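Local coordinates for periplasmic protein (Legionella pneumophila subsp. pneumophila, PDB 4FGO), which binds calcium and belongs to the bacterial transglutaminase-like cysteine proteinases, and so is probably a periplasmic protease of the papain-like clan, at residues Ile109-Ser114 and Pro155-Asn160. Numbering follows the deposited sequence.
Sequences ITYAAS and PVYSFN
Y111 CB sits over the centre of one face of the Y157 ring, 3.7 Å from the ring centroid, as a CH-pi contact. The ring of Y111 lies nearly parallel to that of Y157, planes 16° apart, but is slid aside until the two barely overlap; Y157 CE2 is over one face of the Y111 ring, and V156 CB meets the same ring obliquely. At the next hydrogen-bonded pair along the ladder, the F159 ring presents a face to I109 CB, which stands off-centre toward the rim, while I109 CG2 comes within 3.5 Å of F159 CZ. In both pairs the ring from strand 155-160 reaches across strand 109-114 because its CG is wedged between backbone N and carbonyl carbon (chi1 near +60°). Y111 instead sets CG anti to its N (177°), which lays its ring beside the V156 side chain, the two pointing the same way. On this face I109 also meets helix 86-99, which carries calcium ligands E87 and D88.

Beneath the rings runs an antiparallel ladder. I109 and F159 exchange two backbone bonds, and Y111 N reaches Y157 O at 2.9 Å. Y111 O then accepts V156 N at 2.7 Å and, weakly, Y157 N at 3.4 Å: a classic beta bulge, in which V156 is the extra residue. P155, lacking an N-H, suits the non-hydrogen-bonded site facing A112, whose small methyl packs on P155 CA. On that same face T110 OG1 and S158 OG share a hydrogen bond of 2.9 Å, and T110 OG1 also bonds S125 OG of strand 119-126.

Directional backbone bonds thus set the register, hydroxyl pairing and small apolar groups join the T110 side, and mainly aromatic and aliphatic packing fills the I109 side.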
loop_
_atom_site.group_PDB
_atom_site.type_symbol
_atom_site.label_atom_id
_atom_site.label_comp_id
_atom_site.label_asym_id
_atom_site.label_seq_id
_atom_site.Cartn_x
_atom_site.Cartn_y
_atom_site.Cartn_z
ATOM N N ILE A 109 -2.685 -5.118 4.277
ATOM C CA ILE A 109 -1.543 -5.498 3.473
ATOM C C ILE A 109 -1.522 -7.028 3.452
ATOM O O ILE A 109 -1.605 -7.649 4.495
ATOM C CB ILE A 109 -0.262 -4.940 4.094
ATOM C CG1 ILE A 109 -0.410 -3.418 4.292
ATOM C CG2 ILE A 109 0.933 -5.298 3.244
ATOM C CD1 ILE A 109 0.521 -2.591 3.485
ATOM N N THR A 110 -1.444 -7.620 2.265
ATOM C CA THR A 110 -1.645 -9.057 2.110
ATOM C C THR A 110 -0.394 -9.736 1.565
ATOM O O THR A 110 0.171 -9.320 0.560
ATOM C CB THR A 110 -2.828 -9.372 1.145
ATOM O OG1 THR A 110 -4.059 -8.902 1.713
ATOM C CG2 THR A 110 -2.940 -10.872 0.900
ATOM N N TYR A 111 0.020 -10.793 2.245
ATOM C CA TYR A 111 1.122 -11.630 1.802
ATOM C C TYR A 111 0.523 -12.833 1.071
ATOM O O TYR A 111 -0.193 -13.637 1.668
ATOM C CB TYR A 111 1.932 -12.063 3.033
ATOM C CG TYR A 111 3.092 -13.012 2.748
ATOM C CD1 TYR A 111 4.411 -12.626 2.969
ATOM C CD2 TYR A 111 2.862 -14.301 2.283
ATOM C CE1 TYR A 111 5.467 -13.502 2.712
ATOM C CE2 TYR A 111 3.898 -15.168 2.005
ATOM C CZ TYR A 111 5.200 -14.778 2.232
ATOM O OH TYR A 111 6.221 -15.683 1.970
ATOM N N ALA A 112 0.820 -12.971 -0.211
ATOM C CA ALA A 112 0.201 -14.041 -0.993
ATOM C C ALA A 112 1.215 -14.920 -1.715
ATOM O O ALA A 112 2.306 -14.469 -2.059
ATOM C CB ALA A 112 -0.795 -13.447 -1.997
ATOM N N ALA A 113 0.855 -16.181 -1.941
ATOM C CA ALA A 113 1.632 -17.037 -2.824
ATOM C C ALA A 113 1.218 -16.764 -4.269
ATOM O O ALA A 113 0.027 -16.817 -4.614
ATOM C CB ALA A 113 1.432 -18.509 -2.467
ATOM N N SER A 114 2.202 -16.439 -5.103
ATOM C CA SER A 114 1.953 -16.119 -6.501
ATOM C C SER A 114 2.270 -17.305 -7.406
ATOM O O SER A 114 3.396 -17.791 -7.418
ATOM C CB SER A 114 2.796 -14.922 -6.932
ATOM O OG SER A 114 2.602 -14.660 -8.314
ATOM N N PRO A 155 -3.679 -15.929 -0.824
ATOM C CA PRO A 155 -3.272 -15.218 0.392
ATOM C C PRO A 155 -2.806 -16.187 1.460
ATOM O O PRO A 155 -3.346 -17.288 1.540
ATOM C CB PRO A 155 -4.566 -14.535 0.853
ATOM C CG PRO A 155 -5.388 -14.414 -0.369
ATOM C CD PRO A 155 -5.074 -15.636 -1.193
ATOM N N VAL A 156 -1.808 -15.783 2.247
ATOM C CA VAL A 156 -1.356 -16.559 3.379
ATOM C C VAL A 156 -1.706 -15.828 4.657
ATOM O O VAL A 156 -2.150 -16.440 5.626
ATOM C CB VAL A 156 0.168 -16.804 3.331
ATOM C CG1 VAL A 156 0.632 -17.557 4.589
ATOM C CG2 VAL A 156 0.521 -17.561 2.056
ATOM N N TYR A 157 -1.500 -14.516 4.674
ATOM C CA TYR A 157 -1.903 -13.701 5.831
ATOM C C TYR A 157 -2.042 -12.229 5.462
ATOM O O TYR A 157 -1.508 -11.784 4.465
ATOM C CB TYR A 157 -0.937 -13.870 7.007
ATOM C CG TYR A 157 0.483 -13.352 6.808
ATOM C CD1 TYR A 157 0.800 -12.020 7.064
ATOM C CD2 TYR A 157 1.512 -14.204 6.406
ATOM C CE1 TYR A 157 2.091 -11.541 6.909
ATOM C CE2 TYR A 157 2.815 -13.734 6.246
ATOM C CZ TYR A 157 3.096 -12.398 6.498
ATOM O OH TYR A 157 4.373 -11.905 6.345
ATOM N N SER A 158 -2.776 -11.470 6.266
ATOM C CA SER A 158 -2.930 -10.058 5.969
ATOM C C SER A 158 -2.822 -9.296 7.248
ATOM O O SER A 158 -3.057 -9.842 8.309
ATOM C CB SER A 158 -4.303 -9.783 5.345
ATOM O OG SER A 158 -4.418 -10.508 4.159
ATOM N N PHE A 159 -2.508 -8.013 7.143
ATOM C CA PHE A 159 -2.327 -7.224 8.341
ATOM C C PHE A 159 -2.538 -5.743 8.102
ATOM O O PHE A 159 -2.493 -5.239 6.957
ATOM C CB PHE A 159 -0.932 -7.474 8.931
ATOM C CG PHE A 159 0.184 -7.066 8.015
ATOM C CD1 PHE A 159 0.748 -5.792 8.104
ATOM C CD2 PHE A 159 0.651 -7.937 7.038
ATOM C CE1 PHE A 159 1.761 -5.404 7.234
ATOM C CE2 PHE A 159 1.680 -7.567 6.185
ATOM C CZ PHE A 159 2.236 -6.298 6.283
ATOM N N ASN A 160 -2.823 -5.049 9.196
ATOM C CA ASN A 160 -2.899 -3.596 9.181
ATOM C C ASN A 160 -2.638 -3.073 10.580
ATOM O O ASN A 160 -2.103 -3.791 11.435
ATOM C CB ASN A 160 -4.211 -3.059 8.556
ATOM C CG ASN A 160 -5.464 -3.458 9.329
ATOM O OD1 ASN A 160 -5.401 -3.893 10.482
ATOM N ND2 ASN A 160 -6.623 -3.305 8.683
#